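PDB 5K04: uncharacterized protein from Candida albicans, which probably serves as the non-catalytic, TPR-like auxiliary subunit of the NatB N-terminal acetyltransferase complex, pairing with the catalytic subunit NAT3. Local coordinates for residues F324-L328 against K345-Q349; E334-V340 against V355-F359; H442-N446 against S505-T511; F698-K703 against L746-L750. All blocks are in the same frame, centred on the assembly; numbering follows the deposited sequence.

Interaction 1: F324-L328 against K345-Q349; sequences FIGSL and KFVNQ
Two helix ends of the all-helical NatB auxiliary subunit meet here, that of helix 322-326 and that of helix 337-346, joined by a T-shaped pair of F324 and F346. The edge of F324 points at the face of F346, with ring centroids 5.5 Å apart and planes at 87°. The touching atom is CE2 of F324, which stands over the rim of the F346 ring rather than its middle, 4.3 Å from F346 CD1. I325 comes in beside it: its CG1 lies anti to the carbonyl carbon (chi1 -56°), and CD1 at the end of that branch reaches F346 CB at 4.1 Å, the two side chains crossing at about a right angle. The other branch, CG2, is spent on V347, 4.4 Å from its CG1. That same V347 methyl also packs against L328, 3.6 Å from L328 CB and 3.9 Å from L328 CD2, so one methyl serves both residues. Everything across the contact is apolar. Further rings extend the cluster: Y302 on helix 295-305 stands edge-to-face with F324, and Y312 on helix 311-315 does the same with F346. Past V347 the chain turns away, N348 with positive phi taking the C' place as N348 N bonds K345 O and Q349 N bonds R344 O. Aromatic packing between helices followed by a Schellman motif is thus how helix 337-346 finishes within this TPR-like array.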
loop_
_atom_site.group_PDB
_atom_site.type_symbol
_atom_site.label_atom_id
_atom_site.label_comp_id
_atom_site.label_asym_id
_atom_site.label_seq_id
_atom_site.Cartn_x
_atom_site.Cartn_y
_atom_site.Cartn_z
ATOM N N PHE A 324 -19.578 -15.050 -32.854
ATOM C CA PHE A 324 -19.260 -13.636 -32.665
ATOM C C PHE A 324 -17.788 -13.368 -32.927
ATOM O O PHE A 324 -17.432 -12.408 -33.621
ATOM C CB PHE A 324 -19.640 -13.195 -31.249
ATOM C CG PHE A 324 -18.965 -11.919 -30.805
ATOM C CD1 PHE A 324 -19.426 -10.681 -31.239
ATOM C CD2 PHE A 324 -17.876 -11.959 -29.944
ATOM C CE1 PHE A 324 -18.805 -9.510 -30.827
ATOM C CE2 PHE A 324 -17.253 -10.793 -29.526
ATOM C CZ PHE A 324 -17.716 -9.565 -29.967
ATOM N N ILE A 325 -16.919 -14.221 -32.381
ATOM C CA ILE A 325 -15.486 -14.093 -32.594
ATOM C C ILE A 325 -15.127 -14.324 -34.052
ATOM O O ILE A 325 -14.152 -13.753 -34.555
ATOM C CB ILE A 325 -14.744 -15.068 -31.672
ATOM C CG1 ILE A 325 -15.135 -14.819 -30.207
ATOM C CG2 ILE A 325 -13.236 -14.967 -31.894
ATOM C CD1 ILE A 325 -14.517 -13.556 -29.616
ATOM N N GLY A 326 -15.902 -15.157 -34.753
ATOM C CA GLY A 326 -15.649 -15.404 -36.161
ATOM C C GLY A 326 -15.605 -14.146 -36.998
ATOM O O GLY A 326 -14.939 -14.111 -38.036
ATOM N N SER A 327 -16.296 -13.095 -36.559
ATOM C CA SER A 327 -16.148 -11.786 -37.177
ATOM C C SER A 327 -14.771 -11.200 -36.857
ATOM O O SER A 327 -14.659 -10.101 -36.301
ATOM C CB SER A 327 -17.279 -10.864 -36.719
ATOM O OG SER A 327 -18.538 -11.478 -36.949
ATOM N N LEU A 328 -13.718 -11.954 -37.191
ATOM C CA LEU A 328 -12.332 -11.498 -37.180
ATOM C C LEU A 328 -11.825 -11.199 -38.591
ATOM O O LEU A 328 -10.621 -11.285 -38.858
ATOM C CB LEU A 328 -11.432 -12.536 -36.501
ATOM C CG LEU A 328 -11.391 -14.001 -36.980
ATOM C CD1 LEU A 328 -10.406 -14.235 -38.122
ATOM C CD2 LEU A 328 -11.068 -14.945 -35.821
ATOM N N LYS A 345 -7.641 -8.002 -29.202
ATOM C CA LYS A 345 -7.745 -8.658 -27.903
ATOM C C LYS A 345 -8.697 -9.845 -27.963
ATOM O O LYS A 345 -8.408 -10.907 -27.402
ATOM C CB LYS A 345 -8.215 -7.659 -26.857
ATOM C CG LYS A 345 -7.158 -6.657 -26.443
ATOM C CD LYS A 345 -7.803 -5.463 -25.779
ATOM C CE LYS A 345 -7.374 -5.319 -24.364
ATOM N NZ LYS A 345 -7.402 -3.881 -24.008
ATOM N N PHE A 346 -9.840 -9.683 -28.637
ATOM C CA PHE A 346 -10.802 -10.774 -28.710
ATOM C C PHE A 346 -10.179 -12.013 -29.347
ATOM O O PHE A 346 -10.375 -13.131 -28.858
ATOM C CB PHE A 346 -12.047 -10.332 -29.475
ATOM C CG PHE A 346 -12.965 -9.431 -28.689
ATOM C CD1 PHE A 346 -13.576 -9.887 -27.521
ATOM C CD2 PHE A 346 -13.244 -8.139 -29.125
ATOM C CE1 PHE A 346 -14.424 -9.065 -26.781
ATOM C CE2 PHE A 346 -14.099 -7.308 -28.406
ATOM C CZ PHE A 346 -14.686 -7.772 -27.225
ATOM N N VAL A 347 -9.397 -11.836 -30.418
ATOM C CA VAL A 347 -8.772 -12.958 -31.126
ATOM C C VAL A 347 -7.410 -13.284 -30.525
ATOM O O VAL A 347 -6.660 -14.096 -31.075
ATOM C CB VAL A 347 -8.627 -12.658 -32.625
ATOM C CG1 VAL A 347 -9.963 -12.262 -33.211
ATOM C CG2 VAL A 347 -7.596 -11.563 -32.846
ATOM N N ASN A 348 -7.101 -12.669 -29.387
ATOM C CA ASN A 348 -5.795 -12.743 -28.723
ATOM C C ASN A 348 -4.632 -12.780 -29.717
ATOM O O ASN A 348 -3.859 -13.735 -29.784
ATOM C CB ASN A 348 -5.722 -13.935 -27.778
ATOM C CG ASN A 348 -4.490 -13.880 -26.891
ATOM O OD1 ASN A 348 -3.903 -12.814 -26.694
ATOM N ND2 ASN A 348 -4.084 -15.030 -26.364
ATOM N N GLN A 349 -4.512 -11.702 -30.492
ATOM C CA GLN A 349 -3.410 -11.570 -31.434
ATOM C C GLN A 349 -2.291 -10.769 -30.792
ATOM O O GLN A 349 -2.529 -9.686 -30.254
ATOM C CB GLN A 349 -3.852 -10.905 -32.734
ATOM C CG GLN A 349 -2.771 -10.978 -33.813
ATOM C CD GLN A 349 -3.302 -10.608 -35.165
ATOM O OE1 GLN A 349 -4.461 -10.871 -35.485
ATOM N NE2 GLN A 349 -2.464 -9.979 -35.972
#

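Interaction 2: E334-V340 against V355-F359; sequences EENLITV and VYERF
L337 CG stands anti to the backbone N (chi1 159°) and F359 CG anti to the carbonyl carbon (chi1 -51°), which lays the leucine along the phenyl ring, the two side chains sliding past each other in opposite directions. L337 CB sits over one face in a CH-pi contact, 3.9 Å from the ring centroid and 17° off the normal. The L337 methyls follow: CD1 lies 3.9 Å from F359 CD1, and CD2 is 4.1 Å from F359 CD2. At the ring's edge, near its plane, E335 O approaches F359 CZ at 3.9 Å. One turn after L337, and one turn before F359, V340 and V355 meet tip to tip, V340 CG1 coming 3.7 Å from V355 CG2. The contact therefore joins the start of helix 337-346 to the end of helix 353-358, neighbours in the helical array of this TPR-clan family. N336 is the N-cap of the first: its OD1 accepts from T339 N at 2.8 Å, in the carbonyl plane. T339 OG1 in turn is hydrogen-bonded to N306. V372 of helix 372-383 packs on both L337 and F359, while F359 O accepts from N370 ND2.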
loop_
_atom_site.group_PDB
_atom_site.type_symbol
_atom_site.label_atom_id
_atom_site.label_comp_id
_atom_site.label_asym_id
_atom_site.label_seq_id
_atom_site.Cartn_x
_atom_site.Cartn_y
_atom_site.Cartn_z
ATOM N N GLU A 334 -9.304 -2.088 -39.490
ATOM C CA GLU A 334 -10.429 -1.164 -39.529
ATOM C C GLU A 334 -9.950 0.279 -39.341
ATOM O O GLU A 334 -8.751 0.530 -39.207
ATOM C CB GLU A 334 -11.452 -1.538 -38.461
ATOM C CG GLU A 334 -12.871 -1.167 -38.812
ATOM C CD GLU A 334 -13.867 -1.749 -37.838
ATOM O OE1 GLU A 334 -13.747 -2.949 -37.516
ATOM O OE2 GLU A 334 -14.768 -1.010 -37.390
ATOM N N GLU A 335 -10.890 1.227 -39.326
ATOM C CA GLU A 335 -10.530 2.640 -39.287
ATOM C C GLU A 335 -10.410 3.181 -37.871
ATOM O O GLU A 335 -9.555 4.031 -37.616
ATOM C CB GLU A 335 -11.543 3.476 -40.075
ATOM C CG GLU A 335 -11.311 3.454 -41.590
ATOM C CD GLU A 335 -11.890 4.668 -42.296
ATOM O OE1 GLU A 335 -13.095 4.955 -42.113
ATOM O OE2 GLU A 335 -11.130 5.343 -43.024
ATOM N N ASN A 336 -11.247 2.706 -36.949
ATOM C CA ASN A 336 -11.233 3.190 -35.576
ATOM C C ASN A 336 -10.240 2.373 -34.759
ATOM O O ASN A 336 -10.421 1.164 -34.562
ATOM C CB ASN A 336 -12.625 3.141 -34.945
ATOM C CG ASN A 336 -12.614 3.591 -33.505
ATOM O OD1 ASN A 336 -12.428 2.790 -32.603
ATOM N ND2 ASN A 336 -12.790 4.881 -33.282
ATOM N N LEU A 337 -9.211 3.061 -34.263
ATOM C CA LEU A 337 -8.098 2.416 -33.575
ATOM C C LEU A 337 -8.579 1.519 -32.435
ATOM O O LEU A 337 -8.156 0.364 -32.318
ATOM C CB LEU A 337 -7.141 3.501 -33.068
ATOM C CG LEU A 337 -6.193 3.150 -31.931
ATOM C CD1 LEU A 337 -5.325 1.943 -32.274
ATOM C CD2 LEU A 337 -5.327 4.352 -31.640
ATOM N N ILE A 338 -9.479 2.030 -31.595
ATOM C CA ILE A 338 -9.938 1.263 -30.434
ATOM C C ILE A 338 -10.786 0.052 -30.850
ATOM O O ILE A 338 -10.713 -1.012 -30.223
ATOM C CB ILE A 338 -10.667 2.202 -29.456
ATOM C CG1 ILE A 338 -9.621 3.101 -28.763
ATOM C CG2 ILE A 338 -11.497 1.404 -28.430
ATOM C CD1 ILE A 338 -10.187 4.260 -27.979
ATOM N N THR A 339 -11.570 0.174 -31.925
ATOM C CA THR A 339 -12.208 -1.004 -32.508
ATOM C C THR A 339 -11.173 -2.079 -32.811
ATOM O O THR A 339 -11.374 -3.253 -32.490
ATOM C CB THR A 339 -12.969 -0.616 -33.780
ATOM O OG1 THR A 339 -13.933 0.398 -33.478
ATOM C CG2 THR A 339 -13.685 -1.829 -34.405
ATOM N N VAL A 340 -10.038 -1.687 -33.398
ATOM C CA VAL A 340 -8.996 -2.656 -33.723
ATOM C C VAL A 340 -8.370 -3.226 -32.453
ATOM O O VAL A 340 -8.083 -4.425 -32.368
ATOM C CB VAL A 340 -7.949 -2.007 -34.643
ATOM C CG1 VAL A 340 -6.803 -2.985 -34.940
ATOM C CG2 VAL A 340 -8.609 -1.554 -35.934
ATOM N N VAL A 355 -0.549 -2.479 -36.688
ATOM C CA VAL A 355 -1.485 -1.465 -36.214
ATOM C C VAL A 355 -0.727 -0.284 -35.633
ATOM O O VAL A 355 -1.093 0.879 -35.858
ATOM C CB VAL A 355 -2.457 -2.066 -35.186
ATOM C CG1 VAL A 355 -3.429 -1.003 -34.692
ATOM C CG2 VAL A 355 -3.205 -3.234 -35.783
ATOM N N TYR A 356 0.343 -0.568 -34.878
ATOM C CA TYR A 356 1.239 0.484 -34.407
ATOM C C TYR A 356 1.688 1.389 -35.556
ATOM O O TYR A 356 1.635 2.619 -35.454
ATOM C CB TYR A 356 2.452 -0.124 -33.699
ATOM C CG TYR A 356 3.478 0.936 -33.389
ATOM C CD1 TYR A 356 3.327 1.766 -32.282
ATOM C CD2 TYR A 356 4.562 1.152 -34.234
ATOM C CE1 TYR A 356 4.240 2.769 -32.013
ATOM C CE2 TYR A 356 5.480 2.157 -33.984
ATOM C CZ TYR A 356 5.323 2.960 -32.870
ATOM O OH TYR A 356 6.245 3.948 -32.612
ATOM N N GLU A 357 2.120 0.795 -36.668
ATOM C CA GLU A 357 2.592 1.604 -37.792
ATOM C C GLU A 357 1.500 2.500 -38.363
ATOM O O GLU A 357 1.814 3.531 -38.966
ATOM C CB GLU A 357 3.169 0.710 -38.889
ATOM C CG GLU A 357 4.500 0.036 -38.528
ATOM C CD GLU A 357 5.674 1.007 -38.388
ATOM O OE1 GLU A 357 5.531 2.189 -38.763
ATOM O OE2 GLU A 357 6.745 0.575 -37.905
ATOM N N ARG A 358 0.230 2.145 -38.172
ATOM C CA ARG A 358 -0.878 2.967 -38.648
ATOM C C ARG A 358 -1.299 4.035 -37.650
ATOM O O ARG A 358 -1.994 4.978 -38.033
ATOM C CB ARG A 358 -2.087 2.089 -38.984
ATOM C CG ARG A 358 -1.982 1.361 -40.322
ATOM C CD ARG A 358 -2.891 0.142 -40.341
ATOM N NE ARG A 358 -4.289 0.502 -40.113
ATOM C CZ ARG A 358 -5.222 -0.339 -39.662
ATOM N NH1 ARG A 358 -4.913 -1.604 -39.378
ATOM N NH2 ARG A 358 -6.470 0.087 -39.487
ATOM N N PHE A 359 -0.899 3.913 -36.387
ATOM C CA PHE A 359 -1.287 4.864 -35.349
ATOM C C PHE A 359 -0.121 5.146 -34.395
ATOM O O PHE A 359 -0.301 5.201 -33.172
ATOM C CB PHE A 359 -2.492 4.353 -34.552
ATOM C CG PHE A 359 -3.660 3.899 -35.393
ATOM C CD1 PHE A 359 -3.755 2.588 -35.823
ATOM C CD2 PHE A 359 -4.691 4.770 -35.700
ATOM C CE1 PHE A 359 -4.837 2.159 -36.585
ATOM C CE2 PHE A 359 -5.785 4.349 -36.466
ATOM C CZ PHE A 359 -5.851 3.044 -36.911
#

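Interaction 3: H442-N446 against S505-T511; sequences HETLN and SISLNFT
E443 and S505 make the short bond of this buried contact: S505 OG donates to E443 OE1 at 2.6 Å, on the syn lone pair that faces the other carboxylate oxygen. A second hydroxyl, that of S507, gives its proton to the backbone carbonyl E443 O at 2.9 Å, tilted 20° from the carbonyl plane, so one glutamate is gripped through both side chain and main chain. A bend at chi2 (74°) turns the carboxylate back toward the start of helix 506-521. Water 1 closes the group, donating to E443 OE2 at 2.7 Å and to S507 OG. Next along, the N446 amide crosses T511 obliquely, its ND2 2.8 Å from T511 OG1, while OD1 stands 4.0 Å from CD2 at the edge of the F510 ring. N446 OD1 is buried with no polar partner in the model.

The motif at the centre is a helix N-cap. S505 OG accepts from L508 N at 3.0 Å while donating to the glutamate, and the carboxylate lying by this helix start would probably be stabilised by it. Further along, T511 OG1 donates to S507 O, which also accepts from T511 N.

In the second shell, Y469 OH of helix 456-485 bonds E443 OE1 and N549 ND2 bonds E443 OE2, which helps fix the rotation of the carboxylate. The catalytic subunit NAT3 lies against helix 440-445: F13 of the NAT3 chain packs on E443 and T444, and N16 of that chain bonds T444 OG1.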
loop_
_atom_site.group_PDB
_atom_site.type_symbol
_atom_site.label_atom_id
_atom_site.label_comp_id
_atom_site.label_asym_id
_atom_site.label_seq_id
_atom_site.Cartn_x
_atom_site.Cartn_y
_atom_site.Cartn_z
ATOM N N HIS A 442 4.875 4.796 -2.429
ATOM C CA HIS A 442 6.170 4.211 -2.068
ATOM C C HIS A 442 5.985 2.854 -1.404
ATOM O O HIS A 442 6.763 1.931 -1.646
ATOM C CB HIS A 442 6.960 5.134 -1.140
ATOM C CG HIS A 442 7.420 6.404 -1.782
ATOM N ND1 HIS A 442 8.203 6.425 -2.913
ATOM C CD2 HIS A 442 7.228 7.699 -1.435
ATOM C CE1 HIS A 442 8.472 7.678 -3.239
ATOM N NE2 HIS A 442 7.896 8.470 -2.355
ATOM N N GLU A 443 4.940 2.707 -0.578
ATOM C CA GLU A 443 4.726 1.427 0.088
ATOM C C GLU A 443 4.384 0.335 -0.919
ATOM O O GLU A 443 4.756 -0.828 -0.720
ATOM C CB GLU A 443 3.645 1.565 1.169
ATOM C CG GLU A 443 2.987 0.261 1.591
ATOM C CD GLU A 443 3.864 -0.614 2.468
ATOM O OE1 GLU A 443 4.872 -0.112 3.013
ATOM O OE2 GLU A 443 3.522 -1.805 2.621
ATOM N N THR A 444 3.740 0.698 -2.036
ATOM C CA THR A 444 3.314 -0.304 -3.010
ATOM C C THR A 444 4.273 -0.473 -4.187
ATOM O O THR A 444 4.230 -1.525 -4.836
ATOM C CB THR A 444 1.892 0.014 -3.534
ATOM O OG1 THR A 444 1.848 1.302 -4.164
ATOM C CG2 THR A 444 0.896 0.004 -2.380
ATOM N N LEU A 445 5.156 0.510 -4.457
ATOM C CA LEU A 445 5.973 0.533 -5.680
ATOM C C LEU A 445 7.482 0.568 -5.442
ATOM O O LEU A 445 8.255 0.415 -6.397
ATOM C CB LEU A 445 5.574 1.747 -6.542
ATOM C CG LEU A 445 4.112 1.657 -7.012
ATOM C CD1 LEU A 445 3.678 2.919 -7.751
ATOM C CD2 LEU A 445 3.900 0.385 -7.880
ATOM N N ASN A 446 7.903 0.834 -4.216
ATOM C CA ASN A 446 9.258 0.772 -3.686
ATOM C C ASN A 446 10.161 -0.263 -4.342
ATOM O O ASN A 446 11.317 0.005 -4.681
ATOM C CB ASN A 446 9.097 0.413 -2.216
ATOM C CG ASN A 446 10.244 0.732 -1.420
ATOM O OD1 ASN A 446 11.348 0.828 -1.933
ATOM N ND2 ASN A 446 10.023 0.880 -0.118
ATOM N N SER A 505 5.706 -3.553 7.283
ATOM C CA SER A 505 5.616 -4.059 5.931
ATOM C C SER A 505 7.010 -4.388 5.407
ATOM O O SER A 505 8.019 -3.837 5.858
ATOM C CB SER A 505 4.910 -3.057 5.010
ATOM O OG SER A 505 5.767 -2.028 4.536
ATOM N N ILE A 506 7.049 -5.317 4.453
ATOM C CA ILE A 506 8.311 -5.675 3.823
ATOM C C ILE A 506 8.902 -4.468 3.100
ATOM O O ILE A 506 10.124 -4.288 3.070
ATOM C CB ILE A 506 8.098 -6.887 2.892
ATOM C CG1 ILE A 506 9.405 -7.279 2.182
ATOM C CG2 ILE A 506 6.990 -6.617 1.874
ATOM C CD1 ILE A 506 10.399 -7.949 3.091
ATOM N N SER A 507 8.047 -3.580 2.582
ATOM C CA SER A 507 8.542 -2.387 1.890
ATOM C C SER A 507 9.195 -1.395 2.856
ATOM O O SER A 507 10.144 -0.685 2.483
ATOM C CB SER A 507 7.396 -1.722 1.115
ATOM O OG SER A 507 6.839 -2.625 0.164
ATOM N N LEU A 508 8.683 -1.313 4.089
ATOM C CA LEU A 508 9.279 -0.458 5.117
ATOM C C LEU A 508 10.624 -1.004 5.558
ATOM O O LEU A 508 11.601 -0.257 5.701
ATOM C CB LEU A 508 8.345 -0.360 6.332
ATOM C CG LEU A 508 9.005 -0.001 7.665
ATOM C CD1 LEU A 508 9.525 1.440 7.661
ATOM C CD2 LEU A 508 8.058 -0.270 8.885
ATOM N N ASN A 509 10.676 -2.316 5.807
ATOM C CA ASN A 509 11.912 -2.951 6.253
ATOM C C ASN A 509 12.955 -2.991 5.140
ATOM O O ASN A 509 14.148 -2.809 5.396
ATOM C CB ASN A 509 11.578 -4.335 6.792
ATOM C CG ASN A 509 10.915 -4.259 8.171
ATOM O OD1 ASN A 509 11.481 -3.673 9.098
ATOM N ND2 ASN A 509 9.712 -4.820 8.300
ATOM N N PHE A 510 12.512 -3.172 3.893
ATOM C CA PHE A 510 13.430 -3.025 2.769
ATOM C C PHE A 510 14.008 -1.619 2.711
ATOM O O PHE A 510 15.204 -1.442 2.452
ATOM C CB PHE A 510 12.731 -3.351 1.451
ATOM C CG PHE A 510 13.649 -3.273 0.294
ATOM C CD1 PHE A 510 14.677 -4.186 0.171
ATOM C CD2 PHE A 510 13.524 -2.270 -0.636
ATOM C CE1 PHE A 510 15.552 -4.107 -0.868
ATOM C CE2 PHE A 510 14.401 -2.184 -1.680
ATOM C CZ PHE A 510 15.419 -3.099 -1.799
ATOM N N THR A 511 13.159 -0.607 2.941
ATOM C CA THR A 511 13.618 0.779 2.973
ATOM C C THR A 511 14.715 0.972 4.017
ATOM O O THR A 511 15.737 1.608 3.736
ATOM C CB THR A 511 12.418 1.710 3.233
ATOM O OG1 THR A 511 11.510 1.662 2.123
ATOM C CG2 THR A 511 12.866 3.129 3.438
HETATM O O HOH W 1 4.712 -4.004 1.579
#

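Interaction 4: F698-K703 against L746-L750; sequences FGKEFK and LLNSL
The F702 ring has L750 CD1 approaching it obliquely, while the backbone carbon F698 C lies at its edge, in plane. It is the root of this phenylalanine that carries the contact across: F702 CB touches L747 CD2 at 3.6 Å and L750 CD1 at 4.1 Å, so both leucines converge on one carbon. The flat amide of N748 meets K703 instead. K703 CG lies anti to the carbonyl carbon (chi1 -69°) and the chain runs extended from there, carrying NZ to N748 OD1 in a 3.1 Å hydrogen bond. The donor is tilted 21° from the carbonyl plane, and the C=O...N angle is 150°. On its way the lysine slides past L747 in the opposite direction, with K703 CE 4.0 Å from L747 CB, so its aliphatic part covers the leucine and its ammonium end is hydrogen-bonded beyond it. Where the backbones come nearest, G699 CA lies 3.9 Å from L750 CB. F698 adds a looser touch, its CB 4.4 Å from the same L750 CB. A type I beta turn from L747 to L750 presents both leucines to helix 698-703. The contact thereby fastens the C-terminal residues of the chain against that short helix, with helix 661-682 packing on F698 and L750 and helix 646-649 reaching F698 and F702.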
loop_
_atom_site.group_PDB
_atom_site.type_symbol
_atom_site.label_atom_id
_atom_site.label_comp_id
_atom_site.label_asym_id
_atom_site.label_seq_id
_atom_site.Cartn_x
_atom_site.Cartn_y
_atom_site.Cartn_z
ATOM N N PHE A 698 40.745 -8.394 -2.766
ATOM C CA PHE A 698 39.507 -8.638 -3.506
ATOM C C PHE A 698 39.342 -7.645 -4.650
ATOM O O PHE A 698 39.005 -8.026 -5.778
ATOM C CB PHE A 698 38.294 -8.555 -2.567
ATOM C CG PHE A 698 38.114 -9.764 -1.683
ATOM C CD1 PHE A 698 39.007 -10.823 -1.722
ATOM C CD2 PHE A 698 37.048 -9.841 -0.815
ATOM C CE1 PHE A 698 38.823 -11.930 -0.915
ATOM C CE2 PHE A 698 36.860 -10.939 -0.009
ATOM C CZ PHE A 698 37.746 -11.982 -0.062
ATOM N N GLY A 699 39.553 -6.358 -4.363
ATOM C CA GLY A 699 39.338 -5.341 -5.380
ATOM C C GLY A 699 40.228 -5.551 -6.587
ATOM O O GLY A 699 39.757 -5.552 -7.726
ATOM N N LYS A 700 41.527 -5.767 -6.346
ATOM C CA LYS A 700 42.430 -6.106 -7.441
ATOM C C LYS A 700 41.984 -7.378 -8.152
ATOM O O LYS A 700 41.954 -7.436 -9.389
ATOM C CB LYS A 700 43.856 -6.263 -6.912
ATOM C CG LYS A 700 44.835 -6.784 -7.940
ATOM C CD LYS A 700 46.238 -6.891 -7.362
ATOM C CE LYS A 700 47.275 -7.143 -8.458
ATOM N NZ LYS A 700 48.669 -7.270 -7.916
ATOM N N GLU A 701 41.612 -8.406 -7.386
ATOM C CA GLU A 701 41.338 -9.705 -7.990
ATOM C C GLU A 701 40.047 -9.684 -8.809
ATOM O O GLU A 701 39.977 -10.336 -9.860
ATOM C CB GLU A 701 41.331 -10.789 -6.900
ATOM C CG GLU A 701 42.766 -11.120 -6.407
ATOM C CD GLU A 701 42.825 -11.918 -5.103
ATOM O OE1 GLU A 701 41.776 -12.168 -4.484
ATOM O OE2 GLU A 701 43.940 -12.301 -4.684
ATOM N N PHE A 702 39.039 -8.913 -8.376
ATOM C CA PHE A 702 37.790 -8.844 -9.140
ATOM C C PHE A 702 37.932 -7.949 -10.376
ATOM O O PHE A 702 37.364 -8.251 -11.432
ATOM C CB PHE A 702 36.627 -8.381 -8.233
ATOM C CG PHE A 702 35.974 -9.514 -7.461
ATOM C CD1 PHE A 702 36.523 -9.978 -6.262
ATOM C CD2 PHE A 702 34.848 -10.146 -7.955
ATOM C CE1 PHE A 702 35.943 -11.049 -5.562
ATOM C CE2 PHE A 702 34.255 -11.217 -7.264
ATOM C CZ PHE A 702 34.801 -11.666 -6.061
ATOM N N LYS A 703 38.696 -6.863 -10.268
ATOM C CA LYS A 703 39.001 -6.046 -11.442
ATOM C C LYS A 703 39.640 -6.871 -12.552
ATOM O O LYS A 703 39.273 -6.735 -13.722
ATOM C CB LYS A 703 39.906 -4.887 -11.051
ATOM C CG LYS A 703 39.198 -3.852 -10.184
ATOM C CD LYS A 703 40.172 -2.869 -9.544
ATOM C CE LYS A 703 39.400 -1.848 -8.705
ATOM N NZ LYS A 703 40.299 -0.854 -8.064
ATOM N N LEU A 746 31.470 -0.247 -7.382
ATOM C CA LEU A 746 31.490 -1.372 -6.449
ATOM C C LEU A 746 32.904 -1.926 -6.284
ATOM O O LEU A 746 33.357 -2.167 -5.161
ATOM C CB LEU A 746 30.523 -2.464 -6.932
ATOM C CG LEU A 746 29.045 -2.052 -6.948
ATOM C CD1 LEU A 746 28.123 -3.172 -7.422
ATOM C CD2 LEU A 746 28.589 -1.551 -5.558
ATOM N N LEU A 747 33.616 -2.123 -7.403
ATOM C CA LEU A 747 34.972 -2.671 -7.375
ATOM C C LEU A 747 35.925 -1.796 -6.570
ATOM O O LEU A 747 36.753 -2.305 -5.808
ATOM C CB LEU A 747 35.489 -2.822 -8.801
ATOM C CG LEU A 747 34.796 -3.880 -9.648
ATOM C CD1 LEU A 747 35.205 -3.726 -11.096
ATOM C CD2 LEU A 747 35.172 -5.254 -9.153
ATOM N N ASN A 748 35.836 -0.473 -6.745
ATOM C CA ASN A 748 36.629 0.469 -5.963
ATOM C C ASN A 748 36.212 0.511 -4.500
ATOM O O ASN A 748 36.939 1.069 -3.677
ATOM C CB ASN A 748 36.515 1.868 -6.566
ATOM C CG ASN A 748 37.097 1.953 -7.973
ATOM O OD1 ASN A 748 37.843 1.074 -8.418
ATOM N ND2 ASN A 748 36.747 3.014 -8.679
ATOM N N SER A 749 35.056 -0.042 -4.166
ATOM C CA SER A 749 34.585 -0.084 -2.793
ATOM C C SER A 749 35.005 -1.363 -2.077
ATOM O O SER A 749 34.895 -1.432 -0.850
ATOM C CB SER A 749 33.062 0.067 -2.764
ATOM O OG SER A 749 32.681 1.416 -2.953
ATOM N N LEU A 750 35.449 -2.377 -2.821
ATOM C CA LEU A 750 36.113 -3.530 -2.233
ATOM C C LEU A 750 37.527 -3.105 -1.820
ATOM O O LEU A 750 38.055 -3.599 -0.828
ATOM C CB LEU A 750 36.170 -4.704 -3.219
ATOM C CG LEU A 750 34.904 -5.366 -3.773
ATOM C CD1 LEU A 750 35.218 -6.144 -5.055
ATOM C CD2 LEU A 750 34.312 -6.299 -2.766
#

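How the interactions relate
Along the chain, interactions 1 and 2 come first and alternate in their segments, followed by interaction 3 and finally interaction 4. The first two share helix 337-346, interaction 2 using its start and interaction 1 its end; their centres are 15 Å apart and their nearest atoms about 5 Å. Both centres lie some 38 Å from the chain centre, and the L337 side chain of interaction 2 is about 12 Å from a bound coenzyme A. Centre to centre, interaction 3 is about 6 Å from the chain centre, roughly 40 Å from interactions 1 and 2 and 30 Å from interaction 4, at the C-terminus. The four are separate packings in one large helical subunit; residues of interactions 1 and 3 touch NAT3.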